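Local structure of activated BY transcription factor SSRB (2WNW) at residues 306-317 against 364-373. The protein belongs to glycosyl hydrolase family 30 and combines a TIM-barrel domain with a beta-sandwich domain. Sequence-based numbering, arbitrary orientation.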
ATOM      1  N   GLN A 306     -25.490   0.586  -7.889  1.00 17.58           N
ATOM      2  CA  GLN A 306     -24.948  -0.766  -7.836  1.00 17.46           C
ATOM      3  C   GLN A 306     -23.451  -0.828  -8.131  1.00 17.86           C
ATOM      4  O   GLN A 306     -22.716  -1.566  -7.468  1.00 16.89           O
ATOM      5  CB  GLN A 306     -25.712  -1.696  -8.780  1.00 17.73           C
ATOM      6  CG  GLN A 306     -27.100  -2.063  -8.264  1.00 18.02           C
ATOM      7  CD  GLN A 306     -27.060  -2.582  -6.831  1.00 21.59           C
ATOM      8  OE1 GLN A 306     -27.663  -1.997  -5.925  1.00 23.18           O
ATOM      9  NE2 GLN A 306     -26.341  -3.678  -6.620  1.00 16.72           N
ATOM     10  N   ILE A 307     -22.996  -0.060  -9.117  1.00 17.06           N
ATOM     11  CA  ILE A 307     -21.578  -0.050  -9.458  1.00 18.43           C
ATOM     12  C   ILE A 307     -20.761   0.535  -8.310  1.00 18.47           C
ATOM     13  O   ILE A 307     -19.672   0.040  -8.008  1.00 18.67           O
ATOM     14  CB  ILE A 307     -21.310   0.761 -10.755  1.00 20.77           C
ATOM     15  CG1 ILE A 307     -21.614  -0.112 -11.975  1.00 24.17           C
ATOM     16  CG2 ILE A 307     -19.863   1.238 -10.797  1.00 24.27           C
ATOM     17  CD1 ILE A 307     -20.699  -1.334 -12.112  1.00 26.40           C
ATOM     18  N   ARG A 308     -21.282   1.584  -7.671  1.00 17.03           N
ATOM     19  CA  ARG A 308     -20.579   2.201  -6.546  1.00 16.24           C
ATOM     20  C   ARG A 308     -20.460   1.226  -5.379  1.00 15.73           C
ATOM     21  O   ARG A 308     -19.435   1.186  -4.701  1.00 15.05           O
ATOM     22  CB  ARG A 308     -21.303   3.460  -6.053  1.00 16.82           C
ATOM     23  CG  ARG A 308     -21.235   4.672  -6.985  1.00 17.19           C
ATOM     24  CD  ARG A 308     -21.479   5.951  -6.189  1.00 18.61           C
ATOM     25  NE  ARG A 308     -22.720   5.886  -5.421  1.00 18.75           N
ATOM     26  CZ  ARG A 308     -23.926   6.076  -5.943  1.00 19.37           C
ATOM     27  NH1 ARG A 308     -24.047   6.350  -7.231  1.00 19.29           N
ATOM     28  NH2 ARG A 308     -25.012   5.985  -5.191  1.00 21.16           N
ATOM     29  N   HIS A 309     -21.517   0.457  -5.137  1.00 14.35           N
ATOM     30  CA  HIS A 309     -21.518  -0.514  -4.045  1.00 15.25           C
ATOM     31  C   HIS A 309     -20.531  -1.636  -4.347  1.00 14.85           C
ATOM     32  O   HIS A 309     -19.834  -2.129  -3.457  1.00 14.21           O
ATOM     33  CB  HIS A 309     -22.929  -1.066  -3.847  1.00 14.67           C
ATOM     34  CG  HIS A 309     -23.927  -0.025  -3.439  1.00 15.68           C
ATOM     35  ND1 HIS A 309     -25.269  -0.297  -3.286  1.00 16.77           N
ATOM     36  CD2 HIS A 309     -23.776   1.293  -3.163  1.00 14.06           C
ATOM     37  CE1 HIS A 309     -25.903   0.808  -2.935  1.00 17.67           C
ATOM     38  NE2 HIS A 309     -25.020   1.787  -2.854  1.00 16.64           N
ATOM     39  N   TRP A 310     -20.481  -2.025  -5.615  1.00 14.27           N
ATOM     40  CA  TRP A 310     -19.574  -3.056  -6.104  1.00 14.38           C
ATOM     41  C   TRP A 310     -18.154  -2.595  -5.790  1.00 14.68           C
ATOM     42  O   TRP A 310     -17.352  -3.338  -5.215  1.00 14.94           O
ATOM     43  CB  TRP A 310     -19.806  -3.210  -7.616  1.00 13.37           C
ATOM     44  CG  TRP A 310     -18.758  -3.928  -8.423  1.00 15.15           C
ATOM     45  CD1 TRP A 310     -17.774  -3.351  -9.183  1.00 14.55           C
ATOM     46  CD2 TRP A 310     -18.670  -5.341  -8.664  1.00 16.25           C
ATOM     47  NE1 TRP A 310     -17.094  -4.314  -9.889  1.00 15.21           N
ATOM     48  CE2 TRP A 310     -17.621  -5.543  -9.589  1.00 16.61           C
ATOM     49  CE3 TRP A 310     -19.378  -6.455  -8.189  1.00 17.26           C
ATOM     50  CZ2 TRP A 310     -17.261  -6.818 -10.053  1.00 17.67           C
ATOM     51  CZ3 TRP A 310     -19.021  -7.725  -8.652  1.00 18.14           C
ATOM     52  CH2 TRP A 310     -17.972  -7.893  -9.575  1.00 17.76           C
ATOM     53  N   HIS A 311     -17.858  -1.349  -6.144  1.00 14.86           N
ATOM     54  CA  HIS A 311     -16.544  -0.775  -5.885  1.00 14.93           C
ATOM     55  C   HIS A 311     -16.207  -0.721  -4.400  1.00 14.25           C
ATOM     56  O   HIS A 311     -15.114  -1.097  -3.994  1.00 14.56           O
ATOM     57  CB  HIS A 311     -16.453   0.649  -6.433  1.00 15.55           C
ATOM     58  CG  HIS A 311     -15.222   1.375  -5.991  1.00 16.89           C
ATOM     59  ND1 HIS A 311     -13.977   1.128  -6.530  1.00 17.00           N
ATOM     60  CD2 HIS A 311     -15.033   2.296  -5.014  1.00 17.96           C
ATOM     61  CE1 HIS A 311     -13.075   1.863  -5.901  1.00 19.83           C
ATOM     62  NE2 HIS A 311     -13.689   2.579  -4.977  1.00 18.09           N
ATOM     63  N   THR A 312     -17.140  -0.226  -3.591  1.00 14.31           N
ATOM     64  CA  THR A 312     -16.891  -0.110  -2.156  1.00 13.55           C
ATOM     65  C   THR A 312     -16.463  -1.432  -1.525  1.00 14.47           C
ATOM     66  O   THR A 312     -15.478  -1.476  -0.789  1.00 13.27           O
ATOM     67  CB  THR A 312     -18.134   0.449  -1.426  1.00 15.25           C
ATOM     68  OG1 THR A 312     -18.387   1.782  -1.890  1.00 15.20           O
ATOM     69  CG2 THR A 312     -17.920   0.476   0.082  1.00 15.26           C
ATOM     70  N   TYR A 313     -17.187  -2.506  -1.823  1.00 12.96           N
ATOM     71  CA  TYR A 313     -16.851  -3.808  -1.260  1.00 14.60           C
ATOM     72  C   TYR A 313     -15.507  -4.333  -1.753  1.00 15.22           C
ATOM     73  O   TYR A 313     -14.649  -4.710  -0.950  1.00 15.62           O
ATOM     74  CB  TYR A 313     -17.944  -4.841  -1.577  1.00 14.85           C
ATOM     75  CG  TYR A 313     -19.064  -4.887  -0.557  1.00 14.93           C
ATOM     76  CD1 TYR A 313     -20.123  -3.977  -0.604  1.00 13.79           C
ATOM     77  CD2 TYR A 313     -19.043  -5.822   0.480  1.00 14.87           C
ATOM     78  CE1 TYR A 313     -21.135  -3.999   0.366  1.00 14.54           C
ATOM     79  CE2 TYR A 313     -20.041  -5.850   1.453  1.00 16.39           C
ATOM     80  CZ  TYR A 313     -21.082  -4.939   1.390  1.00 15.58           C
ATOM     81  OH  TYR A 313     -22.056  -4.970   2.358  1.00 15.41           O
ATOM     82  N   LEU A 314     -15.318  -4.362  -3.070  1.00 13.55           N
ATOM     83  CA  LEU A 314     -14.068  -4.872  -3.628  1.00 13.84           C
ATOM     84  C   LEU A 314     -12.848  -4.052  -3.228  1.00 13.41           C
ATOM     85  O   LEU A 314     -11.816  -4.607  -2.858  1.00 13.63           O
ATOM     86  CB  LEU A 314     -14.159  -4.952  -5.155  1.00 13.93           C
ATOM     87  CG  LEU A 314     -15.067  -6.056  -5.704  1.00 17.59           C
ATOM     88  CD1 LEU A 314     -15.225  -5.884  -7.210  1.00 17.00           C
ATOM     89  CD2 LEU A 314     -14.475  -7.427  -5.375  1.00 17.47           C
ATOM     90  N   HIS A 315     -12.970  -2.730  -3.299  1.00 12.90           N
ATOM     91  CA  HIS A 315     -11.863  -1.845  -2.953  1.00 13.90           C
ATOM     92  C   HIS A 315     -11.418  -2.016  -1.505  1.00 12.75           C
ATOM     93  O   HIS A 315     -10.222  -2.105  -1.226  1.00 12.02           O
ATOM     94  CB  HIS A 315     -12.260  -0.384  -3.201  1.00 14.09           C
ATOM     95  CG  HIS A 315     -11.188   0.603  -2.850  1.00 14.04           C
ATOM     96  ND1 HIS A 315     -10.042   0.759  -3.600  1.00 14.55           N
ATOM     97  CD2 HIS A 315     -11.085   1.476  -1.819  1.00 14.58           C
ATOM     98  CE1 HIS A 315      -9.277   1.683  -3.045  1.00 17.74           C
ATOM     99  NE2 HIS A 315      -9.887   2.135  -1.963  1.00 15.82           N
ATOM    100  N   ASP A 316     -12.369  -2.069  -0.576  1.00 12.44           N
ATOM    101  CA  ASP A 316     -11.993  -2.217   0.822  1.00 13.55           C
ATOM    102  C   ASP A 316     -11.444  -3.604   1.128  1.00 14.51           C
ATOM    103  O   ASP A 316     -10.460  -3.741   1.857  1.00 14.70           O
ATOM    104  CB  ASP A 316     -13.179  -1.908   1.742  1.00 13.74           C
ATOM    105  CG  ASP A 316     -12.735  -1.609   3.160  1.00 15.17           C
ATOM    106  OD1 ASP A 316     -12.845  -2.496   4.035  1.00 16.36           O
ATOM    107  OD2 ASP A 316     -12.249  -0.485   3.389  1.00 15.38           O
ATOM    108  N   MET A 317     -12.067  -4.638   0.569  1.00 13.68           N
ATOM    109  CA  MET A 317     -11.602  -6.001   0.804  1.00 14.99           C
ATOM    110  C   MET A 317     -10.177  -6.220   0.304  1.00 14.98           C
ATOM    111  O   MET A 317      -9.334  -6.762   1.021  1.00 15.14           O
ATOM    112  CB  MET A 317     -12.544  -7.001   0.133  1.00 16.30           C
ATOM    113  CG  MET A 317     -13.929  -7.034   0.761  1.00 17.17           C
ATOM    114  SD  MET A 317     -15.070  -8.101  -0.137  1.00 17.48           S
ATOM    115  CE  MET A 317     -14.621  -9.716   0.512  1.00 17.94           C
ATOM    116  N   ASN A 364     -27.768  -8.394  -4.914  1.00 18.54           N
ATOM    117  CA  ASN A 364     -27.163  -7.144  -5.357  1.00 17.26           C
ATOM    118  C   ASN A 364     -25.730  -7.362  -5.835  1.00 15.94           C
ATOM    119  O   ASN A 364     -25.157  -8.430  -5.620  1.00 15.73           O
ATOM    120  CB  ASN A 364     -27.200  -6.121  -4.219  1.00 17.86           C
ATOM    121  CG  ASN A 364     -28.612  -5.671  -3.897  1.00 20.14           C
ATOM    122  OD1 ASN A 364     -29.337  -5.211  -4.779  1.00 18.71           O
ATOM    123  ND2 ASN A 364     -29.013  -5.806  -2.634  1.00 18.76           N
ATOM    124  N   HIS A 365     -25.154  -6.353  -6.483  1.00 15.67           N
ATOM    125  CA  HIS A 365     -23.787  -6.459  -6.988  1.00 15.04           C
ATOM    126  C   HIS A 365     -22.806  -6.894  -5.899  1.00 15.64           C
ATOM    127  O   HIS A 365     -21.892  -7.679  -6.153  1.00 15.20           O
ATOM    128  CB  HIS A 365     -23.324  -5.119  -7.579  1.00 15.23           C
ATOM    129  CG  HIS A 365     -23.819  -4.858  -8.972  1.00 17.25           C
ATOM    130  ND1 HIS A 365     -25.062  -5.260  -9.411  1.00 17.04           N
ATOM    131  CD2 HIS A 365     -23.251  -4.198 -10.009  1.00 18.50           C
ATOM    132  CE1 HIS A 365     -25.239  -4.857 -10.657  1.00 17.88           C
ATOM    133  NE2 HIS A 365     -24.156  -4.211 -11.044  1.00 17.28           N
ATOM    134  N   SER A 366     -22.994  -6.376  -4.691  1.00 14.01           N
ATOM    135  CA  SER A 366     -22.109  -6.704  -3.576  1.00 15.56           C
ATOM    136  C   SER A 366     -22.014  -8.207  -3.315  1.00 14.29           C
ATOM    137  O   SER A 366     -20.955  -8.704  -2.942  1.00 16.12           O
ATOM    138  CB  SER A 366     -22.572  -5.983  -2.309  1.00 15.88           C
ATOM    139  OG  SER A 366     -23.897  -6.355  -1.976  1.00 14.44           O
ATOM    140  N   TRP A 367     -23.107  -8.934  -3.518  1.00 15.68           N
ATOM    141  CA  TRP A 367     -23.090 -10.379  -3.296  1.00 16.11           C
ATOM    142  C   TRP A 367     -22.055 -11.027  -4.218  1.00 16.86           C
ATOM    143  O   TRP A 367     -21.283 -11.880  -3.786  1.00 15.79           O
ATOM    144  CB  TRP A 367     -24.471 -10.989  -3.563  1.00 16.70           C
ATOM    145  CG  TRP A 367     -24.579 -12.439  -3.154  1.00 17.98           C
ATOM    146  CD1 TRP A 367     -24.821 -12.922  -1.899  1.00 19.01           C
ATOM    147  CD2 TRP A 367     -24.421 -13.587  -4.002  1.00 18.68           C
ATOM    148  NE1 TRP A 367     -24.824 -14.302  -1.910  1.00 19.26           N
ATOM    149  CE2 TRP A 367     -24.580 -14.735  -3.188  1.00 19.86           C
ATOM    150  CE3 TRP A 367     -24.159 -13.759  -5.369  1.00 20.15           C
ATOM    151  CZ2 TRP A 367     -24.484 -16.038  -3.698  1.00 19.52           C
ATOM    152  CZ3 TRP A 367     -24.064 -15.054  -5.877  1.00 20.66           C
ATOM    153  CH2 TRP A 367     -24.226 -16.175  -5.040  1.00 20.76           C
ATOM    154  N   TYR A 368     -22.036 -10.617  -5.484  1.00 17.47           N
ATOM    155  CA  TYR A 368     -21.080 -11.173  -6.440  1.00 17.87           C
ATOM    156  C   TYR A 368     -19.666 -10.685  -6.148  1.00 17.57           C
ATOM    157  O   TYR A 368     -18.701 -11.419  -6.346  1.00 17.40           O
ATOM    158  CB  TYR A 368     -21.466 -10.813  -7.878  1.00 18.47           C
ATOM    159  CG  TYR A 368     -22.834 -11.313  -8.271  1.00 19.60           C
ATOM    160  CD1 TYR A 368     -23.952 -10.485  -8.181  1.00 18.34           C
ATOM    161  CD2 TYR A 368     -23.019 -12.631  -8.689  1.00 19.31           C
ATOM    162  CE1 TYR A 368     -25.223 -10.957  -8.494  1.00 21.00           C
ATOM    163  CE2 TYR A 368     -24.288 -13.114  -9.004  1.00 20.72           C
ATOM    164  CZ  TYR A 368     -25.383 -12.274  -8.902  1.00 21.02           C
ATOM    165  OH  TYR A 368     -26.640 -12.752  -9.190  1.00 21.75           O
ATOM    166  N   GLY A 369     -19.551  -9.447  -5.669  1.00 18.17           N
ATOM    167  CA  GLY A 369     -18.247  -8.901  -5.337  1.00 16.00           C
ATOM    168  C   GLY A 369     -17.605  -9.709  -4.223  1.00 15.45           C
ATOM    169  O   GLY A 369     -16.440 -10.088  -4.310  1.00 16.38           O
ATOM    170  N   ILE A 370     -18.364  -9.967  -3.165  1.00 15.24           N
ATOM    171  CA  ILE A 370     -17.860 -10.755  -2.045  1.00 15.82           C
ATOM    172  C   ILE A 370     -17.505 -12.145  -2.572  1.00 16.81           C
ATOM    173  O   ILE A 370     -16.520 -12.747  -2.155  1.00 16.58           O
ATOM    174  CB  ILE A 370     -18.931 -10.883  -0.942  1.00 16.09           C
ATOM    175  CG1 ILE A 370     -19.217  -9.503  -0.339  1.00 15.39           C
ATOM    176  CG2 ILE A 370     -18.473 -11.854   0.133  1.00 14.95           C
ATOM    177  CD1 ILE A 370     -20.385  -9.492   0.632  1.00 17.02           C
ATOM    178  N   GLY A 371     -18.314 -12.630  -3.509  1.00 17.10           N
ATOM    179  CA  GLY A 371     -18.104 -13.945  -4.090  1.00 17.79           C
ATOM    180  C   GLY A 371     -16.752 -14.178  -4.742  1.00 18.71           C
ATOM    181  O   GLY A 371     -16.239 -15.297  -4.711  1.00 19.49           O
ATOM    182  N   HIS A 372     -16.173 -13.143  -5.344  1.00 17.62           N
ATOM    183  CA  HIS A 372     -14.870 -13.299  -5.979  1.00 17.08           C
ATOM    184  C   HIS A 372     -13.833 -13.748  -4.959  1.00 17.48           C
ATOM    185  O   HIS A 372     -12.785 -14.287  -5.327  1.00 18.20           O
ATOM    186  CB  HIS A 372     -14.442 -11.992  -6.661  1.00 16.17           C
ATOM    187  CG  HIS A 372     -14.918 -11.880  -8.076  1.00 14.72           C
ATOM    188  ND1 HIS A 372     -14.268 -12.492  -9.129  1.00 16.25           N
ATOM    189  CD2 HIS A 372     -16.021 -11.297  -8.603  1.00 16.42           C
ATOM    190  CE1 HIS A 372     -14.953 -12.293 -10.242  1.00 13.80           C
ATOM    191  NE2 HIS A 372     -16.021 -11.573  -9.951  1.00 16.44           N
ATOM    192  N   PHE A 373     -14.138 -13.529  -3.681  1.00 16.38           N
ATOM    193  CA  PHE A 373     -13.261 -13.934  -2.584  1.00 16.51           C
ATOM    194  C   PHE A 373     -13.726 -15.219  -1.881  1.00 17.86           C
ATOM    195  O   PHE A 373     -13.067 -16.259  -1.936  1.00 17.24           O
ATOM    196  CB  PHE A 373     -13.189 -12.861  -1.491  1.00 16.68           C
ATOM    197  CG  PHE A 373     -12.280 -11.708  -1.800  1.00 15.23           C
ATOM    198  CD1 PHE A 373     -12.736 -10.623  -2.537  1.00 16.27           C
ATOM    199  CD2 PHE A 373     -10.975 -11.689  -1.314  1.00 16.29           C
ATOM    200  CE1 PHE A 373     -11.905  -9.527  -2.785  1.00 15.72           C
ATOM    201  CE2 PHE A 373     -10.137 -10.598  -1.557  1.00 15.59           C
ATOM    202  CZ  PHE A 373     -10.606  -9.517  -2.293  1.00 15.59           C
TER
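His365 lays one ring face on Gln306, whose CB sits 3.5 Å from the ring centroid and almost exactly on the ring normal. The backbone O of His365 meets the rim of the Trp310 indole near its plane, 3.5 Å from CE3. Next comes Ser366, whose CB rests over one face of the Tyr313 ring, offset toward the CD1–CE1 side; the phenol OH of Tyr313 is hydrogen-bonded to Asp330. At Gly369 the helix surface is bare backbone. With chi1 at 164°, CG opposite the backbone N, Trp310 lays its six-membered ring along the helix of Gly369, CZ3 3.5 Å from Gly369 N, while Leu314 CD2 packs 3.5 Å from Gly369 O. Ile370 brings CD1 obliquely to the other long side of the Tyr313 ring, 3.7 Å from Tyr313 CE2. His372 approaches Trp310 CH2 through CD2, its NE2 being hydrogen-bonded to Ser8. Finally Phe373 receives Met317: the thioether bends at chi3 (82°), bringing CE to 3.7 Å from Phe373 CD1, and SD lies obliquely to the ring in a Met-aromatic contact. The axes are 8.4 Å apart at closest approach and inclined by 26°. Nearly parallel, the helices that follow barrel strands 289-294 and 327-330 pack side by side on the outside of the (beta/alpha)8 TIM barrel, with Tyr313, Met317 and Ile370 also touching Phe328 of the eighth strand.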